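Local atomic coordinates of DNA primase (Aquifex aeolicus, PDB entry 2AU3), a protein that probably synthesises the short RNA primers that DNA polymerase extends during DNA replication, using a zinc-binding domain and a TOPRIM-containing RNA polymerase domain. Residues A[287-301]-A[315-329]. Numbering follows the deposited sequence.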
ATOM      1  N   THR A 287      -1.839   3.010 -14.843  1.00 17.61           N
ATOM      2  CA  THR A 287      -3.144   2.977 -15.455  1.00 18.66           C
ATOM      3  C   THR A 287      -3.580   4.338 -15.976  1.00 19.14           C
ATOM      4  O   THR A 287      -3.124   5.375 -15.487  1.00 20.30           O
ATOM      5  CB  THR A 287      -4.178   2.434 -14.445  1.00 18.45           C
ATOM      6  OG1 THR A 287      -5.413   2.190 -15.125  1.00 17.09           O
ATOM      7  CG2 THR A 287      -4.520   3.510 -13.359  1.00 17.94           C
ATOM      8  N   LYS A 288      -4.478   4.330 -16.952  1.00 19.52           N
ATOM      9  CA  LYS A 288      -5.040   5.575 -17.451  1.00 20.05           C
ATOM     10  C   LYS A 288      -6.543   5.666 -17.185  1.00 19.25           C
ATOM     11  O   LYS A 288      -7.217   6.535 -17.742  1.00 18.26           O
ATOM     12  CB  LYS A 288      -4.733   5.762 -18.966  1.00 20.73           C
ATOM     13  CG  LYS A 288      -3.255   5.755 -19.313  1.00 22.78           C
ATOM     14  CD  LYS A 288      -2.428   6.790 -18.542  1.00 26.51           C
ATOM     15  CE  LYS A 288      -0.934   6.646 -18.892  1.00 27.76           C
ATOM     16  NZ  LYS A 288      -0.098   7.787 -18.379  1.00 30.25           N
ATOM     17  N   LYS A 289      -7.061   4.777 -16.321  1.00 19.07           N
ATOM     18  CA  LYS A 289      -8.464   4.826 -15.888  1.00 18.80           C
ATOM     19  C   LYS A 289      -8.544   4.624 -14.369  1.00 17.81           C
ATOM     20  O   LYS A 289      -8.040   3.637 -13.831  1.00 16.37           O
ATOM     21  CB  LYS A 289      -9.301   3.726 -16.552  1.00 19.82           C
ATOM     22  CG  LYS A 289      -9.730   3.967 -17.968  1.00 24.46           C
ATOM     23  CD  LYS A 289     -10.792   2.909 -18.364  1.00 29.07           C
ATOM     24  CE  LYS A 289     -10.803   2.654 -19.884  1.00 35.26           C
ATOM     25  NZ  LYS A 289     -12.143   2.140 -20.378  1.00 37.43           N
ATOM     26  N   VAL A 290      -9.181   5.559 -13.697  1.00 16.61           N
ATOM     27  CA  VAL A 290      -9.316   5.493 -12.266  1.00 16.34           C
ATOM     28  C   VAL A 290     -10.743   5.757 -11.872  1.00 16.26           C
ATOM     29  O   VAL A 290     -11.306   6.811 -12.154  1.00 16.70           O
ATOM     30  CB  VAL A 290      -8.370   6.467 -11.545  1.00 16.68           C
ATOM     31  CG1 VAL A 290      -8.743   6.601 -10.062  1.00 16.21           C
ATOM     32  CG2 VAL A 290      -6.902   5.983 -11.697  1.00 16.37           C
ATOM     33  N   TYR A 291     -11.293   4.799 -11.138  1.00 15.80           N
ATOM     34  CA  TYR A 291     -12.553   4.971 -10.451  1.00 15.83           C
ATOM     35  C   TYR A 291     -12.308   5.502  -9.041  1.00 15.30           C
ATOM     36  O   TYR A 291     -11.468   4.988  -8.315  1.00 16.61           O
ATOM     37  CB  TYR A 291     -13.253   3.610 -10.385  1.00 15.73           C
ATOM     38  CG  TYR A 291     -13.742   3.169 -11.731  1.00 16.47           C
ATOM     39  CD1 TYR A 291     -12.856   2.827 -12.744  1.00 20.24           C
ATOM     40  CD2 TYR A 291     -15.110   3.121 -12.002  1.00 16.17           C
ATOM     41  CE1 TYR A 291     -13.330   2.419 -14.003  1.00 21.41           C
ATOM     42  CE2 TYR A 291     -15.578   2.718 -13.209  1.00 15.88           C
ATOM     43  CZ  TYR A 291     -14.698   2.385 -14.216  1.00 20.74           C
ATOM     44  OH  TYR A 291     -15.217   2.034 -15.444  1.00 20.08           O
ATOM     45  N   ILE A 292     -13.004   6.558  -8.666  1.00 15.46           N
ATOM     46  CA  ILE A 292     -12.766   7.151  -7.355  1.00 16.04           C
ATOM     47  C   ILE A 292     -13.975   6.799  -6.502  1.00 16.74           C
ATOM     48  O   ILE A 292     -15.126   6.969  -6.930  1.00 15.98           O
ATOM     49  CB  ILE A 292     -12.601   8.683  -7.417  1.00 16.44           C
ATOM     50  CG1 ILE A 292     -11.677   9.110  -8.533  1.00 16.43           C
ATOM     51  CG2 ILE A 292     -12.109   9.255  -6.056  1.00 14.67           C
ATOM     52  CD1 ILE A 292     -11.774  10.597  -8.793  1.00 19.42           C
ATOM     53  N   LEU A 293     -13.700   6.286  -5.310  1.00 16.06           N
ATOM     54  CA  LEU A 293     -14.741   5.772  -4.451  1.00 16.24           C
ATOM     55  C   LEU A 293     -14.527   6.266  -3.062  1.00 16.30           C
ATOM     56  O   LEU A 293     -13.864   5.601  -2.250  1.00 18.53           O
ATOM     57  CB  LEU A 293     -14.713   4.236  -4.476  1.00 15.14           C
ATOM     58  CG  LEU A 293     -15.720   3.474  -3.604  1.00 15.89           C
ATOM     59  CD1 LEU A 293     -17.146   3.556  -4.138  1.00 17.05           C
ATOM     60  CD2 LEU A 293     -15.291   2.048  -3.516  1.00 15.78           C
ATOM     61  N   TYR A 294     -15.052   7.452  -2.778  1.00 17.32           N
ATOM     62  CA  TYR A 294     -14.872   8.063  -1.485  1.00 18.43           C
ATOM     63  C   TYR A 294     -16.208   7.942  -0.733  1.00 19.53           C
ATOM     64  O   TYR A 294     -17.188   7.438  -1.285  1.00 19.84           O
ATOM     65  CB  TYR A 294     -14.437   9.524  -1.654  1.00 18.88           C
ATOM     66  CG  TYR A 294     -12.964   9.739  -2.069  1.00 19.03           C
ATOM     67  CD1 TYR A 294     -12.119   8.663  -2.384  1.00 17.77           C
ATOM     68  CD2 TYR A 294     -12.441  11.029  -2.150  1.00 20.57           C
ATOM     69  CE1 TYR A 294     -10.794   8.881  -2.754  1.00 17.69           C
ATOM     70  CE2 TYR A 294     -11.118  11.254  -2.502  1.00 21.84           C
ATOM     71  CZ  TYR A 294     -10.310  10.178  -2.820  1.00 19.92           C
ATOM     72  OH  TYR A 294      -9.015  10.429  -3.171  1.00 22.32           O
ATOM     73  N   ASP A 295     -16.235   8.344   0.529  1.00 20.16           N
ATOM     74  CA  ASP A 295     -17.459   8.246   1.330  1.00 21.42           C
ATOM     75  C   ASP A 295     -18.663   8.943   0.676  1.00 20.76           C
ATOM     76  O   ASP A 295     -18.528   9.989   0.041  1.00 20.87           O
ATOM     77  CB  ASP A 295     -17.226   8.827   2.729  1.00 21.70           C
ATOM     78  CG  ASP A 295     -16.268   8.005   3.554  1.00 27.68           C
ATOM     79  OD1 ASP A 295     -16.042   6.812   3.223  1.00 29.86           O
ATOM     80  OD2 ASP A 295     -15.691   8.475   4.572  1.00 34.29           O
ATOM     81  N   GLY A 296     -19.848   8.381   0.885  1.00 21.45           N
ATOM     82  CA  GLY A 296     -21.076   8.962   0.381  1.00 22.20           C
ATOM     83  C   GLY A 296     -21.601  10.044   1.312  1.00 22.95           C
ATOM     84  O   GLY A 296     -22.695   9.939   1.869  1.00 22.93           O
ATOM     85  N   ASP A 297     -20.803  11.083   1.506  1.00 23.16           N
ATOM     86  CA  ASP A 297     -21.289  12.264   2.201  1.00 23.52           C
ATOM     87  C   ASP A 297     -20.673  13.504   1.561  1.00 23.95           C
ATOM     88  O   ASP A 297     -19.905  13.399   0.596  1.00 23.76           O
ATOM     89  CB  ASP A 297     -21.073  12.162   3.725  1.00 23.24           C
ATOM     90  CG  ASP A 297     -19.606  12.146   4.133  1.00 26.52           C
ATOM     91  OD1 ASP A 297     -18.709  12.295   3.268  1.00 29.68           O
ATOM     92  OD2 ASP A 297     -19.256  12.041   5.333  1.00 29.13           O
ATOM     93  N   ASP A 298     -21.012  14.667   2.094  1.00 23.74           N
ATOM     94  CA  ASP A 298     -20.554  15.909   1.543  1.00 23.71           C
ATOM     95  C   ASP A 298     -19.037  16.003   1.424  1.00 22.71           C
ATOM     96  O   ASP A 298     -18.516  16.271   0.342  1.00 22.84           O
ATOM     97  CB  ASP A 298     -21.076  17.076   2.364  1.00 25.17           C
ATOM     98  CG  ASP A 298     -20.872  18.377   1.672  1.00 27.44           C
ATOM     99  OD1 ASP A 298     -21.472  18.569   0.589  1.00 32.74           O
ATOM    100  OD2 ASP A 298     -20.097  19.248   2.107  1.00 31.11           O
ATOM    101  N   ALA A 299     -18.343  15.836   2.545  1.00 21.87           N
ATOM    102  CA  ALA A 299     -16.896  15.846   2.562  1.00 20.79           C
ATOM    103  C   ALA A 299     -16.246  14.851   1.578  1.00 20.23           C
ATOM    104  O   ALA A 299     -15.249  15.177   0.937  1.00 19.82           O
ATOM    105  CB  ALA A 299     -16.386  15.642   3.978  1.00 21.41           C
ATOM    106  N   GLY A 300     -16.818  13.664   1.444  1.00 20.33           N
ATOM    107  CA  GLY A 300     -16.309  12.680   0.493  1.00 20.35           C
ATOM    108  C   GLY A 300     -16.464  13.172  -0.935  1.00 20.27           C
ATOM    109  O   GLY A 300     -15.544  13.085  -1.756  1.00 20.06           O
ATOM    110  N   ARG A 301     -17.633  13.718  -1.220  1.00 19.63           N
ATOM    111  CA  ARG A 301     -17.894  14.307  -2.514  1.00 20.02           C
ATOM    112  C   ARG A 301     -16.954  15.465  -2.788  1.00 19.16           C
ATOM    113  O   ARG A 301     -16.371  15.528  -3.858  1.00 18.70           O
ATOM    114  CB  ARG A 301     -19.369  14.712  -2.649  1.00 21.12           C
ATOM    115  CG  ARG A 301     -20.260  13.520  -3.101  1.00 23.42           C
ATOM    116  CD  ARG A 301     -21.776  13.800  -3.148  1.00 26.79           C
ATOM    117  NE  ARG A 301     -22.276  14.421  -1.921  1.00 29.29           N
ATOM    118  CZ  ARG A 301     -22.971  13.781  -0.979  1.00 29.47           C
ATOM    119  NH1 ARG A 301     -23.251  12.493  -1.115  1.00 28.70           N
ATOM    120  NH2 ARG A 301     -23.392  14.431   0.096  1.00 27.75           N
ATOM    121  N   GLY A 315      -3.276  12.774 -16.779  1.00 20.85           N
ATOM    122  CA  GLY A 315      -3.703  12.150 -18.026  1.00 20.90           C
ATOM    123  C   GLY A 315      -4.536  10.890 -17.828  1.00 20.53           C
ATOM    124  O   GLY A 315      -4.582   9.992 -18.674  1.00 19.71           O
ATOM    125  N   VAL A 316      -5.198  10.818 -16.695  1.00 19.50           N
ATOM    126  CA  VAL A 316      -6.030   9.681 -16.412  1.00 20.24           C
ATOM    127  C   VAL A 316      -7.487  10.058 -16.716  1.00 19.57           C
ATOM    128  O   VAL A 316      -7.889  11.189 -16.485  1.00 19.16           O
ATOM    129  CB  VAL A 316      -5.850   9.233 -14.943  1.00 20.46           C
ATOM    130  CG1 VAL A 316      -6.713   8.056 -14.632  1.00 20.99           C
ATOM    131  CG2 VAL A 316      -4.370   8.867 -14.691  1.00 22.38           C
ATOM    132  N   GLU A 317      -8.257   9.108 -17.232  1.00 19.66           N
ATOM    133  CA  GLU A 317      -9.711   9.261 -17.325  1.00 20.80           C
ATOM    134  C   GLU A 317     -10.332   8.891 -15.996  1.00 19.65           C
ATOM    135  O   GLU A 317      -9.996   7.863 -15.403  1.00 19.87           O
ATOM    136  CB  GLU A 317     -10.284   8.302 -18.340  1.00 21.84           C
ATOM    137  CG  GLU A 317     -10.006   8.627 -19.780  1.00 28.67           C
ATOM    138  CD  GLU A 317     -11.060   7.983 -20.643  1.00 36.32           C
ATOM    139  OE1 GLU A 317     -11.108   6.719 -20.682  1.00 39.40           O
ATOM    140  OE2 GLU A 317     -11.876   8.734 -21.214  1.00 38.13           O
ATOM    141  N   VAL A 318     -11.253   9.714 -15.543  1.00 18.96           N
ATOM    142  CA  VAL A 318     -11.772   9.597 -14.189  1.00 18.80           C
ATOM    143  C   VAL A 318     -13.236   9.186 -14.238  1.00 18.32           C
ATOM    144  O   VAL A 318     -14.005   9.722 -15.051  1.00 19.20           O
ATOM    145  CB  VAL A 318     -11.609  10.930 -13.440  1.00 17.69           C
ATOM    146  CG1 VAL A 318     -12.283  10.871 -12.110  1.00 19.30           C
ATOM    147  CG2 VAL A 318     -10.111  11.277 -13.260  1.00 18.38           C
ATOM    148  N   TYR A 319     -13.592   8.221 -13.381  1.00 19.01           N
ATOM    149  CA  TYR A 319     -14.956   7.713 -13.201  1.00 18.82           C
ATOM    150  C   TYR A 319     -15.364   7.780 -11.726  1.00 19.11           C
ATOM    151  O   TYR A 319     -15.080   6.852 -10.952  1.00 18.55           O
ATOM    152  CB  TYR A 319     -15.012   6.255 -13.606  1.00 19.35           C
ATOM    153  CG  TYR A 319     -14.726   5.988 -15.053  1.00 19.02           C
ATOM    154  CD1 TYR A 319     -15.739   5.574 -15.907  1.00 20.97           C
ATOM    155  CD2 TYR A 319     -13.446   6.158 -15.574  1.00 16.28           C
ATOM    156  CE1 TYR A 319     -15.488   5.314 -17.246  1.00 22.32           C
ATOM    157  CE2 TYR A 319     -13.175   5.879 -16.895  1.00 20.99           C
ATOM    158  CZ  TYR A 319     -14.205   5.470 -17.730  1.00 23.15           C
ATOM    159  OH  TYR A 319     -13.960   5.247 -19.059  1.00 26.63           O
ATOM    160  N   PRO A 320     -15.999   8.881 -11.320  1.00 19.31           N
ATOM    161  CA  PRO A 320     -16.493   9.008  -9.949  1.00 18.68           C
ATOM    162  C   PRO A 320     -17.550   7.960  -9.616  1.00 18.47           C
ATOM    163  O   PRO A 320     -18.482   7.709 -10.367  1.00 17.86           O
ATOM    164  CB  PRO A 320     -17.115  10.418  -9.930  1.00 19.77           C
ATOM    165  CG  PRO A 320     -16.351  11.149 -11.027  1.00 18.55           C
ATOM    166  CD  PRO A 320     -16.263  10.098 -12.125  1.00 19.15           C
ATOM    167  N   VAL A 321     -17.414   7.361  -8.446  1.00 17.55           N
ATOM    168  CA  VAL A 321     -18.376   6.351  -8.041  1.00 16.73           C
ATOM    169  C   VAL A 321     -19.037   6.954  -6.837  1.00 16.35           C
ATOM    170  O   VAL A 321     -18.360   7.295  -5.867  1.00 15.63           O
ATOM    171  CB  VAL A 321     -17.697   5.021  -7.661  1.00 17.01           C
ATOM    172  CG1 VAL A 321     -18.741   3.930  -7.295  1.00 15.28           C
ATOM    173  CG2 VAL A 321     -16.784   4.529  -8.821  1.00 16.96           C
ATOM    174  N   TYR A 322     -20.349   7.109  -6.938  1.00 15.01           N
ATOM    175  CA  TYR A 322     -21.163   7.720  -5.900  1.00 17.13           C
ATOM    176  C   TYR A 322     -21.836   6.667  -5.055  1.00 18.15           C
ATOM    177  O   TYR A 322     -22.793   6.018  -5.499  1.00 19.63           O
ATOM    178  CB  TYR A 322     -22.241   8.600  -6.540  1.00 18.02           C
ATOM    179  CG  TYR A 322     -21.638   9.703  -7.378  1.00 19.36           C
ATOM    180  CD1 TYR A 322     -20.947  10.752  -6.779  1.00 22.79           C
ATOM    181  CD2 TYR A 322     -21.692   9.658  -8.768  1.00 23.06           C
ATOM    182  CE1 TYR A 322     -20.357  11.786  -7.568  1.00 25.55           C
ATOM    183  CE2 TYR A 322     -21.110  10.673  -9.554  1.00 23.75           C
ATOM    184  CZ  TYR A 322     -20.444  11.723  -8.946  1.00 24.12           C
ATOM    185  OH  TYR A 322     -19.857  12.713  -9.724  1.00 27.62           O
ATOM    186  N   LEU A 323     -21.325   6.496  -3.850  1.00 17.84           N
ATOM    187  CA  LEU A 323     -22.032   5.771  -2.800  1.00 18.41           C
ATOM    188  C   LEU A 323     -23.261   6.555  -2.341  1.00 19.42           C
ATOM    189  O   LEU A 323     -23.239   7.798  -2.306  1.00 19.39           O
ATOM    190  CB  LEU A 323     -21.105   5.559  -1.618  1.00 17.41           C
ATOM    191  CG  LEU A 323     -19.965   4.568  -1.859  1.00 18.38           C
ATOM    192  CD1 LEU A 323     -19.005   4.624  -0.692  1.00 15.74           C
ATOM    193  CD2 LEU A 323     -20.533   3.174  -2.042  1.00 19.39           C
ATOM    194  N   PRO A 324     -24.317   5.845  -1.953  1.00 20.13           N
ATOM    195  CA  PRO A 324     -25.512   6.513  -1.414  1.00 20.22           C
ATOM    196  C   PRO A 324     -25.204   7.234  -0.097  1.00 20.12           C
ATOM    197  O   PRO A 324     -24.284   6.848   0.640  1.00 17.64           O
ATOM    198  CB  PRO A 324     -26.503   5.363  -1.213  1.00 20.72           C
ATOM    199  CG  PRO A 324     -25.677   4.160  -1.133  1.00 20.52           C
ATOM    200  CD  PRO A 324     -24.474   4.375  -1.993  1.00 19.76           C
ATOM    201  N   GLU A 325     -25.975   8.291   0.175  1.00 21.29           N
ATOM    202  CA  GLU A 325     -25.729   9.177   1.306  1.00 22.19           C
ATOM    203  C   GLU A 325     -25.579   8.395   2.560  1.00 22.02           C
ATOM    204  O   GLU A 325     -26.412   7.549   2.864  1.00 22.43           O
ATOM    205  CB  GLU A 325     -26.875  10.185   1.490  1.00 22.57           C
ATOM    206  CG  GLU A 325     -26.638  11.150   2.641  1.00 23.64           C
ATOM    207  CD  GLU A 325     -25.460  12.080   2.370  1.00 25.30           C
ATOM    208  OE1 GLU A 325     -25.223  12.412   1.196  1.00 26.96           O
ATOM    209  OE2 GLU A 325     -24.771  12.485   3.330  1.00 25.56           O
ATOM    210  N   GLY A 326     -24.508   8.676   3.292  1.00 22.12           N
ATOM    211  CA  GLY A 326     -24.297   8.046   4.580  1.00 22.31           C
ATOM    212  C   GLY A 326     -23.484   6.767   4.600  1.00 21.66           C
ATOM    213  O   GLY A 326     -23.188   6.262   5.688  1.00 22.27           O
ATOM    214  N   TYR A 327     -23.115   6.246   3.424  1.00 21.71           N
ATOM    215  CA  TYR A 327     -22.345   4.998   3.329  1.00 20.55           C
ATOM    216  C   TYR A 327     -20.884   5.240   3.012  1.00 20.62           C
ATOM    217  O   TYR A 327     -20.567   5.978   2.089  1.00 19.85           O
ATOM    218  CB  TYR A 327     -22.919   4.101   2.222  1.00 20.60           C
ATOM    219  CG  TYR A 327     -24.273   3.487   2.571  1.00 21.96           C
ATOM    220  CD1 TYR A 327     -24.368   2.166   3.012  1.00 22.41           C
ATOM    221  CD2 TYR A 327     -25.432   4.245   2.512  1.00 19.83           C
ATOM    222  CE1 TYR A 327     -25.603   1.599   3.334  1.00 21.43           C
ATOM    223  CE2 TYR A 327     -26.681   3.696   2.851  1.00 22.71           C
ATOM    224  CZ  TYR A 327     -26.750   2.373   3.251  1.00 22.09           C
ATOM    225  OH  TYR A 327     -27.957   1.827   3.583  1.00 21.06           O
ATOM    226  N   ASP A 328     -19.990   4.561   3.731  1.00 20.09           N
ATOM    227  CA  ASP A 328     -18.615   4.432   3.263  1.00 20.78           C
ATOM    228  C   ASP A 328     -18.518   3.049   2.594  1.00 19.70           C
ATOM    229  O   ASP A 328     -19.488   2.294   2.629  1.00 18.66           O
ATOM    230  CB  ASP A 328     -17.594   4.631   4.401  1.00 20.16           C
ATOM    231  CG  ASP A 328     -17.664   3.559   5.453  1.00 24.48           C
ATOM    232  OD1 ASP A 328     -18.643   2.781   5.442  1.00 23.08           O
ATOM    233  OD2 ASP A 328     -16.769   3.415   6.336  1.00 31.52           O
ATOM    234  N   PRO A 329     -17.420   2.739   1.904  1.00 19.01           N
ATOM    235  CA  PRO A 329     -17.293   1.412   1.294  1.00 18.08           C
ATOM    236  C   PRO A 329     -17.630   0.241   2.238  1.00 18.18           C
ATOM    237  O   PRO A 329     -18.310  -0.678   1.817  1.00 17.14           O
ATOM    238  CB  PRO A 329     -15.824   1.369   0.853  1.00 17.87           C
ATOM    239  CG  PRO A 329     -15.520   2.790   0.526  1.00 18.07           C
ATOM    240  CD  PRO A 329     -16.303   3.628   1.524  1.00 18.21           C
TER
HETATM  241  O   HOH W   1     -18.688   7.859  -3.211  1.00 18.34           O
HETATM  242  O   HOH W   2     -23.577  14.623   3.698  1.00 26.37           O
HETATM  243  O   HOH W   3     -22.021  10.259  -2.733  1.00 23.59           O
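Tyr291 and Tyr319 illustrate how paired residues on neighbouring parallel strands can stack: their rings lie offset, planes at 14° and centroids 4.5 Å apart. Tyr319 CB sits over the Tyr291 ring, 3.6 Å from its centroid, while Tyr291 OH lies over the Tyr319 face and Val321 CG2 meets the Tyr291 edge. In Tyr291, CG is anti to the carbonyl carbon (chi1 -70°), which brings one ring face against Tyr319. An alanine here would remove the ring and is likely to leave one face of Tyr319 without its stacking partner. Among the aliphatic contacts, Ile292 CD1 presses tightly on Val318 CG1 at 3.4 Å. Backbone bonds from Glu317 N to Lys288 O through Val321 N to Ile292 O join strands 289-293 and 317-321, the latter at the sheet's border; helix 298-313 connects them in a beta-alpha-beta unit of the TOPRIM fold. Past the strands, Gly296 N donates to Tyr327 O (2.8 Å) and Gly296 O accepts from Gly326 N, tying down the loop of Asp295 and Asp297, predicted magnesium ligands. Among charged groups, Arg301 NH1 and NH2 both grip Glu325 OE1, at 3.0 and 2.9 Å, end-on and near the guanidinium plane, while a water links Glu325 OE2 to Asp298 N.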